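Local coordinates for protein purine nucleoside phosphorylase (Schistosoma mansoni, PDB 6BJ7) that probably catalyses the reversible phosphorolysis of purine nucleosides such as inosine and guanosine to the free base and ribose 1-phosphate, at residues L113-L118 with M221-E226. Sequence-based numbering, arbitrary orientation.
Sequences LLITNL and MSTVPE. With DU7 (4-chloro-6-methylpyrimidin-2-amine), chain G; DMS (dimethyl sulfoxide), chain F.
Asn117, on a strand of the mixed central sheet of the purine nucleoside phosphorylase fold, meets Thr223, which stands just before helix 224-232 without its side chain capping it. The two side chains lie nearly perpendicular, and Asn117 ND2 donates to Thr223 OG1 at 2.9 Å. The bond is moderately bent, 149° at the hydrogen, and the hydroxyl oxygen is tilted 20° out of the amide plane. Asn117 CG is tucked into the cleft flanked by N and C (chi1 62°), which carries the amide toward the helix start. The amide's other polar atom, OD1, is hydrogen-bonded to Ser241 OG; with partners on both, the rotation of this buried group is fixed. Two residues back along the strand, Ile115 also packs on Thr223, the side chains running antiparallel past one another with Ile115 CG2 3.9 Å from Thr223 OG1. Ile115 CD1 reaches the aliphatic root of Glu226, 4.3 Å from CB. Both segments reach bound small molecules: Leu118 N donates to O of a dimethyl sulfoxide, probably from the crystallisation liquor, at 2.7 Å, while Met221 CG touches the chlorine of the chloropyrimidine at 3.5 Å; that ligand is hydrogen-bonded to Glu203 and Asn245. A water donates to Leu118 O at 2.7 Å.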
loop_
_atom_site.group_PDB
_atom_site.type_symbol
_atom_site.label_atom_id
_atom_site.label_comp_id
_atom_site.label_asym_id
_atom_site.label_seq_id
_atom_site.Cartn_x
_atom_site.Cartn_y
_atom_site.Cartn_z
ATOM N N LEU A 113 8.249 -25.873 -5.874
ATOM C CA LEU A 113 8.052 -25.396 -4.504
ATOM C C LEU A 113 6.597 -25.632 -4.111
ATOM O O LEU A 113 5.690 -25.197 -4.826
ATOM C CB LEU A 113 8.416 -23.904 -4.402
ATOM C CG LEU A 113 8.188 -23.157 -3.096
ATOM C CD1 LEU A 113 9.055 -23.722 -1.999
ATOM C CD2 LEU A 113 8.496 -21.649 -3.312
ATOM N N LEU A 114 6.386 -26.374 -3.006
ATOM C CA LEU A 114 5.068 -26.655 -2.435
ATOM C C LEU A 114 4.877 -25.806 -1.172
ATOM O O LEU A 114 5.748 -25.805 -0.285
ATOM C CB LEU A 114 4.947 -28.158 -2.109
ATOM C CG LEU A 114 5.351 -29.179 -3.190
ATOM C CD1 LEU A 114 5.225 -30.632 -2.669
ATOM C CD2 LEU A 114 4.513 -28.994 -4.472
ATOM N N ILE A 115 3.746 -25.097 -1.079
ATOM C CA ILE A 115 3.507 -24.129 0.003
ATOM C C ILE A 115 2.128 -24.347 0.615
ATOM O O ILE A 115 1.143 -24.542 -0.103
ATOM C CB ILE A 115 3.608 -22.670 -0.507
ATOM C CG1 ILE A 115 4.896 -22.422 -1.241
ATOM C CG2 ILE A 115 3.515 -21.673 0.672
ATOM C CD1 ILE A 115 4.923 -21.018 -1.955
ATOM N N THR A 116 2.047 -24.333 1.956
ATOM C CA THR A 116 0.753 -24.342 2.647
ATOM C C THR A 116 0.632 -23.125 3.573
ATOM O O THR A 116 1.637 -22.559 4.032
ATOM C CB THR A 116 0.498 -25.627 3.462
ATOM O OG1 THR A 116 1.449 -25.767 4.533
ATOM C CG2 THR A 116 0.548 -26.890 2.579
ATOM N N ASN A 117 -0.618 -22.716 3.821
ATOM C CA ASN A 117 -0.923 -21.636 4.754
ATOM C C ASN A 117 -2.301 -21.860 5.369
ATOM O O ASN A 117 -3.082 -22.700 4.918
ATOM C CB ASN A 117 -0.867 -20.246 4.081
ATOM C CG ASN A 117 -1.904 -20.080 2.958
ATOM O OD1 ASN A 117 -3.100 -20.161 3.180
ATOM N ND2 ASN A 117 -1.427 -19.841 1.749
ATOM N N LEU A 118 -2.566 -21.112 6.451
ATOM C CA LEU A 118 -3.897 -20.967 7.036
ATOM C C LEU A 118 -4.507 -19.629 6.604
ATOM O O LEU A 118 -3.808 -18.606 6.520
ATOM C CB LEU A 118 -3.818 -21.048 8.561
ATOM C CG LEU A 118 -3.492 -22.427 9.161
ATOM C CD1 LEU A 118 -2.633 -22.233 10.384
ATOM C CD2 LEU A 118 -4.765 -23.166 9.519
ATOM N N MET A 221 -2.146 -13.664 5.008
ATOM C CA MET A 221 -1.039 -12.731 5.240
ATOM C C MET A 221 0.324 -13.275 4.794
ATOM O O MET A 221 1.354 -12.782 5.262
ATOM C CB MET A 221 -0.955 -12.351 6.723
ATOM C CG MET A 221 -2.246 -11.881 7.387
ATOM S SD MET A 221 -2.060 -11.661 9.177
ATOM C CE MET A 221 -3.766 -11.404 9.665
ATOM N N SER A 222 0.365 -14.297 3.935
ATOM C CA SER A 222 1.627 -14.918 3.539
ATOM C C SER A 222 1.546 -15.348 2.076
ATOM O O SER A 222 0.657 -14.929 1.324
ATOM C CB SER A 222 1.958 -16.110 4.451
ATOM O OG SER A 222 1.054 -17.170 4.213
ATOM N N THR A 223 2.522 -16.175 1.676
ATOM C CA THR A 223 2.529 -16.961 0.442
ATOM C C THR A 223 2.811 -16.145 -0.827
ATOM O O THR A 223 3.687 -16.522 -1.616
ATOM C CB THR A 223 1.229 -17.746 0.350
ATOM O OG1 THR A 223 1.203 -18.669 1.452
ATOM C CG2 THR A 223 1.166 -18.562 -0.927
ATOM N N VAL A 224 2.111 -15.028 -1.060
ATOM C CA VAL A 224 2.300 -14.276 -2.313
ATOM C C VAL A 224 3.743 -13.794 -2.482
ATOM O O VAL A 224 4.266 -13.850 -3.612
ATOM C CB VAL A 224 1.249 -13.161 -2.408
ATOM C CG1 VAL A 224 1.533 -12.162 -3.511
ATOM C CG2 VAL A 224 -0.135 -13.765 -2.664
ATOM N N PRO A 225 4.448 -13.291 -1.442
ATOM C CA PRO A 225 5.867 -12.898 -1.649
ATOM C C PRO A 225 6.753 -14.044 -2.132
ATOM O O PRO A 225 7.548 -13.865 -3.088
ATOM C CB PRO A 225 6.295 -12.367 -0.266
ATOM C CG PRO A 225 4.976 -11.885 0.334
ATOM C CD PRO A 225 3.963 -12.918 -0.083
ATOM N N GLU A 226 6.607 -15.233 -1.529
ATOM C CA GLU A 226 7.397 -16.391 -1.946
ATOM C C GLU A 226 7.040 -16.838 -3.356
ATOM O O GLU A 226 7.934 -17.214 -4.136
ATOM C CB GLU A 226 7.186 -17.549 -0.961
ATOM C CG GLU A 226 7.740 -17.342 0.416
ATOM C CD GLU A 226 6.711 -16.819 1.407
ATOM O OE1 GLU A 226 5.899 -15.954 1.029
ATOM O OE2 GLU A 226 6.723 -17.272 2.572
HETATM C C4 DU7 G . -8.354 -15.326 8.789
HETATM C C3 DU7 G . -6.286 -14.864 8.110
HETATM C C2 DU7 G . -5.756 -16.021 8.557
HETATM C C1 DU7 G . -6.621 -16.840 9.129
HETATM CL CL DU7 G . -5.239 -13.766 7.422
HETATM N N DU7 G . -7.519 -14.456 8.177
HETATM N N1 DU7 G . -9.713 -14.949 8.902
HETATM N N2 DU7 G . -7.875 -16.503 9.229
HETATM C C DU7 G . -6.141 -18.183 9.659
HETATM S S DMS F . 0.307 -19.354 8.194
HETATM O O DMS F . -0.284 -20.672 7.824
HETATM C C1 DMS F . 2.030 -19.589 8.701
HETATM C C2 DMS F . 0.550 -18.366 6.694
HETATM O O HOH W 1 -2.242 -17.221 4.793
#